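Local structure of RNA 2',3'-cyclic phosphodiesterase (Deinococcus radiodurans, 5H7E) at residues L8-R13 with S46-V51; R13-I18 with Q147-P152. The protein belongs to the LigT-like phosphoesterases of the 2H clan, compact alpha/beta proteins built on curved antiparallel sheet with helices packed against it. One frame throughout, in Å; residues are numbered along the deposited sequence.

Interaction 1: residues L8-R13 with S46-V51; sequences LFYALR and SYLPAV. With SO4 (sulfate ion), chain E.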
loop_
_atom_site.group_PDB
_atom_site.type_symbol
_atom_site.label_atom_id
_atom_site.label_comp_id
_atom_site.label_asym_id
_atom_site.label_seq_id
_atom_site.Cartn_x
_atom_site.Cartn_y
_atom_site.Cartn_z
ATOM N N LEU A 8 -9.998 6.599 1.058
ATOM C CA LEU A 8 -9.905 5.301 0.420
ATOM C C LEU A 8 -8.488 5.115 -0.089
ATOM O O LEU A 8 -7.748 6.077 -0.297
ATOM C CB LEU A 8 -10.840 5.141 -0.774
ATOM C CG LEU A 8 -12.318 5.385 -0.436
ATOM C CD1 LEU A 8 -13.148 5.245 -1.731
ATOM C CD2 LEU A 8 -12.841 4.395 0.605
ATOM N N PHE A 9 -8.098 3.853 -0.284
ATOM C CA PHE A 9 -6.832 3.636 -0.975
ATOM C C PHE A 9 -6.865 2.275 -1.637
ATOM O O PHE A 9 -7.584 1.386 -1.204
ATOM C CB PHE A 9 -5.593 3.777 -0.045
ATOM C CG PHE A 9 -5.586 2.841 1.135
ATOM C CD1 PHE A 9 -6.293 3.156 2.302
ATOM C CD2 PHE A 9 -4.806 1.682 1.089
ATOM C CE1 PHE A 9 -6.255 2.310 3.411
ATOM C CE2 PHE A 9 -4.756 0.833 2.191
ATOM C CZ PHE A 9 -5.459 1.127 3.351
ATOM N N TYR A 10 -6.158 2.168 -2.765
ATOM C CA TYR A 10 -5.986 0.893 -3.452
ATOM C C TYR A 10 -4.662 0.303 -3.016
ATOM O O TYR A 10 -3.673 1.036 -2.941
ATOM C CB TYR A 10 -5.923 1.097 -4.942
ATOM C CG TYR A 10 -7.227 1.455 -5.661
ATOM C CD1 TYR A 10 -8.068 0.480 -6.144
ATOM C CD2 TYR A 10 -7.522 2.778 -5.903
ATOM C CE1 TYR A 10 -9.246 0.826 -6.905
ATOM C CE2 TYR A 10 -8.652 3.135 -6.615
ATOM C CZ TYR A 10 -9.467 2.164 -7.136
ATOM O OH TYR A 10 -10.557 2.607 -7.879
ATOM N N ALA A 11 -4.677 -0.972 -2.650
ATOM C CA ALA A 11 -3.414 -1.551 -2.175
ATOM C C ALA A 11 -3.433 -3.039 -2.465
ATOM O O ALA A 11 -4.488 -3.653 -2.638
ATOM C CB ALA A 11 -3.240 -1.319 -0.673
ATOM N N LEU A 12 -2.244 -3.647 -2.408
ATOM C CA LEU A 12 -2.131 -5.109 -2.292
ATOM C C LEU A 12 -2.030 -5.506 -0.821
ATOM O O LEU A 12 -1.236 -4.931 -0.060
ATOM C CB LEU A 12 -0.876 -5.634 -3.019
ATOM C CG LEU A 12 -0.698 -5.135 -4.455
ATOM C CD1 LEU A 12 0.610 -5.803 -5.027
ATOM C CD2 LEU A 12 -1.877 -5.607 -5.291
ATOM N N ARG A 13 -2.849 -6.474 -0.425
ATOM C CA ARG A 13 -2.742 -7.107 0.872
ATOM C C ARG A 13 -1.435 -7.883 0.944
ATOM O O ARG A 13 -0.889 -8.299 -0.075
ATOM C CB ARG A 13 -3.928 -8.049 1.033
ATOM C CG ARG A 13 -3.905 -8.853 2.210
ATOM C CD ARG A 13 -4.972 -9.969 2.115
ATOM N NE ARG A 13 -4.782 -10.750 3.310
ATOM C CZ ARG A 13 -4.127 -11.897 3.372
ATOM N NH1 ARG A 13 -3.656 -12.483 2.275
ATOM N NH2 ARG A 13 -4.004 -12.485 4.548
ATOM N N SER A 46 -2.496 3.897 -4.623
ATOM C CA SER A 46 -2.964 5.263 -4.696
ATOM C C SER A 46 -3.796 5.540 -3.455
ATOM O O SER A 46 -4.534 4.671 -2.975
ATOM C CB SER A 46 -3.844 5.483 -5.941
ATOM O OG SER A 46 -4.132 6.885 -6.035
ATOM N N TYR A 47 -3.669 6.754 -2.935
ATOM C CA TYR A 47 -4.411 7.188 -1.755
ATOM C C TYR A 47 -5.353 8.313 -2.148
ATOM O O TYR A 47 -4.937 9.271 -2.791
ATOM C CB TYR A 47 -3.415 7.637 -0.670
ATOM C CG TYR A 47 -4.054 8.328 0.483
ATOM C CD1 TYR A 47 -4.969 7.687 1.269
ATOM C CD2 TYR A 47 -3.738 9.653 0.772
ATOM C CE1 TYR A 47 -5.585 8.338 2.315
ATOM C CE2 TYR A 47 -4.334 10.305 1.844
ATOM C CZ TYR A 47 -5.255 9.652 2.580
ATOM O OH TYR A 47 -5.849 10.320 3.654
ATOM N N LEU A 48 -6.612 8.185 -1.736
ATOM C CA LEU A 48 -7.709 9.081 -2.117
ATOM C C LEU A 48 -8.305 9.657 -0.845
ATOM O O LEU A 48 -9.173 9.031 -0.206
ATOM C CB LEU A 48 -8.769 8.293 -2.901
ATOM C CG LEU A 48 -8.326 7.639 -4.233
ATOM C CD1 LEU A 48 -7.498 6.386 -4.065
ATOM C CD2 LEU A 48 -9.561 7.245 -5.010
ATOM N N PRO A 49 -7.910 10.859 -0.462
ATOM C CA PRO A 49 -8.236 11.338 0.895
ATOM C C PRO A 49 -9.685 11.688 1.121
ATOM O O PRO A 49 -10.116 11.757 2.281
ATOM C CB PRO A 49 -7.348 12.578 1.049
ATOM C CG PRO A 49 -7.030 12.994 -0.370
ATOM C CD PRO A 49 -6.950 11.733 -1.160
ATOM N N ALA A 50 -10.468 12.001 0.061
ATOM C CA ALA A 50 -11.796 12.583 0.328
ATOM C C ALA A 50 -12.733 12.219 -0.835
ATOM O O ALA A 50 -13.051 13.045 -1.694
ATOM C CB ALA A 50 -11.722 14.115 0.541
ATOM N N VAL A 51 -13.201 10.977 -0.865
ATOM C CA VAL A 51 -14.027 10.488 -1.969
ATOM C C VAL A 51 -15.493 10.613 -1.576
ATOM O O VAL A 51 -15.901 10.012 -0.571
ATOM C CB VAL A 51 -13.688 9.043 -2.318
ATOM C CG1 VAL A 51 -14.520 8.616 -3.486
ATOM C CG2 VAL A 51 -12.170 8.904 -2.626
HETATM S S SO4 E . -2.940 -15.454 4.158
HETATM O O1 SO4 E . -3.255 -15.103 2.760
HETATM O O2 SO4 E . -2.438 -14.329 4.912
HETATM O O3 SO4 E . -4.189 -15.837 4.808
HETATM O O4 SO4 E . -2.021 -16.590 4.212
#
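L8, F9 and Y10 pair with L48, Y47 and S46 across two neighbouring antiparallel strands in the sheet of this LigT-like fold. The arrangement is a worked example of how a strand pair sorts its side chains. L8/L48 and Y10/S46 are hydrogen-bonded pairs on one face, and F9/Y47 is a non-hydrogen-bonded pair on the other. L8 and L48 bond in both directions, L8 N to L48 O at 2.9 Å and L48 N to L8 O at 2.8 Å. Y10 N reaches S46 O at 3.0 Å, and the same oxygen also takes a CA-H contact from F9.

From its root outward, L8 reads as a series of contacts. L8 CB faces L48 CB at 4.3 Å. L8 CG, set beside the backbone N (chi1 -57°), approaches V51 CG2 at 4.1 Å. With chi2 at 178°, L8 CD1 extends away from the backbone to lie 3.9 Å from V51 CB, with both V51 methyls close by. The chain turns at P49, which brings V51 back over the L8 tip, and the two side chains cross at about a right angle. L59 of helix 56-67 packs on L8, L48 and V51.

On the opposite face the F9 ring turns from Y47 toward Y157, Y168 and H42, the histidine of the first HXT signature. Y10 extends toward helices 56-67 and 101-114, and its OH bonds to L59 O. Y10 CD2 meets L48 CD1 at 4.0 Å.

Interaction 2: residues R13-I18 with Q147-P152; sequences RVPADI and QSWTAP. With SO4 (sulfate ion), chain E.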
loop_
_atom_site.group_PDB
_atom_site.type_symbol
_atom_site.label_atom_id
_atom_site.label_comp_id
_atom_site.label_asym_id
_atom_site.label_seq_id
_atom_site.Cartn_x
_atom_site.Cartn_y
_atom_site.Cartn_z
ATOM N N ARG A 13 -2.849 -6.474 -0.425
ATOM C CA ARG A 13 -2.742 -7.107 0.872
ATOM C C ARG A 13 -1.435 -7.883 0.944
ATOM O O ARG A 13 -0.889 -8.299 -0.075
ATOM C CB ARG A 13 -3.928 -8.049 1.033
ATOM C CG ARG A 13 -3.905 -8.853 2.210
ATOM C CD ARG A 13 -4.972 -9.969 2.115
ATOM N NE ARG A 13 -4.782 -10.750 3.310
ATOM C CZ ARG A 13 -4.127 -11.897 3.372
ATOM N NH1 ARG A 13 -3.656 -12.483 2.275
ATOM N NH2 ARG A 13 -4.004 -12.485 4.548
ATOM N N VAL A 14 -0.914 -8.039 2.156
ATOM C CA VAL A 14 0.338 -8.767 2.376
ATOM C C VAL A 14 -0.009 -10.001 3.194
ATOM O O VAL A 14 -0.609 -9.862 4.283
ATOM C CB VAL A 14 1.348 -7.885 3.120
ATOM C CG1 VAL A 14 2.653 -8.636 3.324
ATOM C CG2 VAL A 14 1.627 -6.645 2.246
ATOM N N PRO A 15 0.306 -11.215 2.738
ATOM C CA PRO A 15 -0.137 -12.420 3.422
ATOM C C PRO A 15 0.749 -12.774 4.611
ATOM O O PRO A 15 1.818 -12.206 4.822
ATOM C CB PRO A 15 -0.049 -13.514 2.344
ATOM C CG PRO A 15 1.107 -12.981 1.419
ATOM C CD PRO A 15 0.955 -11.475 1.434
ATOM N N ALA A 16 0.240 -13.730 5.350
ATOM C CA ALA A 16 0.837 -14.090 6.640
ATOM C C ALA A 16 2.284 -14.514 6.502
ATOM O O ALA A 16 3.098 -14.284 7.407
ATOM C CB ALA A 16 0.053 -15.224 7.269
ATOM N N ASP A 17 2.622 -15.204 5.407
ATOM C CA ASP A 17 4.004 -15.664 5.319
ATOM C C ASP A 17 4.971 -14.551 5.044
ATOM O O ASP A 17 6.198 -14.783 5.122
ATOM C CB ASP A 17 4.174 -16.711 4.190
ATOM C CG ASP A 17 3.436 -17.993 4.474
ATOM O OD1 ASP A 17 3.001 -18.265 5.617
ATOM O OD2 ASP A 17 3.270 -18.830 3.535
ATOM N N ILE A 18 4.461 -13.363 4.733
ATOM C CA ILE A 18 5.301 -12.185 4.521
ATOM C C ILE A 18 5.238 -11.252 5.719
ATOM O O ILE A 18 6.261 -10.707 6.129
ATOM C CB ILE A 18 4.876 -11.454 3.224
ATOM C CG1 ILE A 18 4.956 -12.381 2.002
ATOM C CG2 ILE A 18 5.715 -10.174 3.025
ATOM C CD1 ILE A 18 6.416 -12.829 1.654
ATOM N N GLN A 147 11.966 -13.154 0.459
ATOM C CA GLN A 147 10.667 -13.783 0.343
ATOM C C GLN A 147 9.840 -13.120 -0.755
ATOM O O GLN A 147 10.096 -11.989 -1.172
ATOM C CB GLN A 147 9.899 -13.679 1.641
ATOM C CG GLN A 147 10.576 -14.384 2.852
ATOM C CD GLN A 147 11.541 -13.465 3.638
ATOM O OE1 GLN A 147 11.989 -12.453 3.151
ATOM N NE2 GLN A 147 11.845 -13.849 4.861
ATOM N N SER A 148 8.888 -13.891 -1.254
ATOM C CA SER A 148 7.997 -13.365 -2.281
ATOM C C SER A 148 6.628 -13.982 -2.071
ATOM O O SER A 148 6.474 -14.992 -1.356
ATOM C CB SER A 148 8.503 -13.704 -3.681
ATOM O OG SER A 148 8.581 -15.098 -3.840
ATOM N N TRP A 149 5.612 -13.389 -2.735
ATOM C CA TRP A 149 4.289 -14.010 -2.694
ATOM C C TRP A 149 3.554 -13.711 -3.985
ATOM O O TRP A 149 3.909 -12.791 -4.710
ATOM C CB TRP A 149 3.412 -13.522 -1.537
ATOM C CG TRP A 149 2.803 -12.138 -1.677
ATOM C CD1 TRP A 149 1.475 -11.894 -1.952
ATOM C CD2 TRP A 149 3.395 -10.859 -1.384
ATOM N NE1 TRP A 149 1.237 -10.553 -1.907
ATOM C CE2 TRP A 149 2.373 -9.896 -1.552
ATOM C CE3 TRP A 149 4.691 -10.415 -1.004
ATOM C CZ2 TRP A 149 2.598 -8.520 -1.357
ATOM C CZ3 TRP A 149 4.899 -9.045 -0.812
ATOM C CH2 TRP A 149 3.836 -8.116 -0.964
ATOM N N THR A 150 2.470 -14.435 -4.207
ATOM C CA THR A 150 1.613 -14.215 -5.375
ATOM C C THR A 150 0.349 -13.510 -4.935
ATOM O O THR A 150 -0.391 -14.019 -4.075
ATOM C CB THR A 150 1.274 -15.543 -6.047
ATOM O OG1 THR A 150 2.475 -16.133 -6.534
ATOM C CG2 THR A 150 0.368 -15.297 -7.257
ATOM N N ALA A 151 0.153 -12.295 -5.449
ATOM C CA ALA A 151 -1.002 -11.474 -5.084
ATOM C C ALA A 151 -2.169 -11.781 -5.993
ATOM O O ALA A 151 -2.073 -11.521 -7.196
ATOM C CB ALA A 151 -0.633 -10.018 -5.188
ATOM N N PRO A 152 -3.289 -12.311 -5.485
ATOM C CA PRO A 152 -4.396 -12.686 -6.371
ATOM C C PRO A 152 -5.273 -11.529 -6.799
ATOM O O PRO A 152 -6.053 -11.724 -7.742
ATOM C CB PRO A 152 -5.175 -13.710 -5.540
ATOM C CG PRO A 152 -4.882 -13.395 -4.166
ATOM C CD PRO A 152 -3.500 -12.767 -4.102
HETATM S S SO4 E . -2.940 -15.454 4.158
HETATM O O1 SO4 E . -3.255 -15.103 2.760
HETATM O O2 SO4 E . -2.438 -14.329 4.912
HETATM O O3 SO4 E . -4.189 -15.837 4.808
HETATM O O4 SO4 E . -2.021 -16.590 4.212
HETATM O O HOH W 1 -1.732 -9.978 -1.922
#
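The indole of W149 carries P15 over one face, the pyrrolidine lying across it at about a right angle. P15 CD stands 3.4 Å from the centroid of the five-membered ring and only 9° off its normal, a clear CH-pi contact. V14 CA lies over the same face nearer the rim, and V14 CG2 comes within 4.2 Å of W149 CH2. At the edge, in the ring plane, a water accepts the indole N-H, with W149 NE1 3.0 Å from its oxygen. The water in turn donates to R13 O at 2.6 Å, so it bridges a gap that the indole does not close directly and links the indole N-H to the backbone carbonyl two residues ahead of the proline.

The second flat group, the R13 guanidinium, meets a sulfate ion at its edge, with the sulfur in plane. R13 NH1 donates to sulfate O1 at 2.7 Å; the partner bond from R13 NH2 to O2 is modelled very short, and its exact length is doubtful. An extended chain from CG to NE carries the group out to the anion.

Farther along, I18 covers the six-membered part of the indole obliquely. Its chi1 of -58° puts I18 CG1 3.6 Å from W149 CE3, and chi2, -66°, then turns I18 CD1 to Q147 CB, 3.6 Å away. V75 and I128 also pack on W149.

P15 occupies the N-cap, and A16 N donates to sulfate O2 at 2.8 Å. Although the sulfate probably comes from the crystallisation liquor, its grip by a first-turn N-H and an arginine is consistent with an anion site at a helix N-terminus, here seated on a strand through the CH-pi contact of P15 with W149.

Overall arrangement
Both contacts draw on strand 6-13 and the chain leaving it, sharing R13. Interaction 1 is the buried one: backbone pairing fixes two adjacent strands, side chains on one face meet helices 56-67 and 101-114, and F9 joins an aromatic cluster on the other. Interaction 2, about 19 Å away between centres, is partly buried and has no direct hydrogen bond between its segments; the W149 face, P15, I18 and a bridging water join the start of helix 16-26 to strand 148-160. That strand neighbours strand 6-13 in the sheet. Chemistry thus follows place: regular pairing in the core, apolar packing on a tryptophan farther out, with water and the arginine-sulfate pair at its exposed margin.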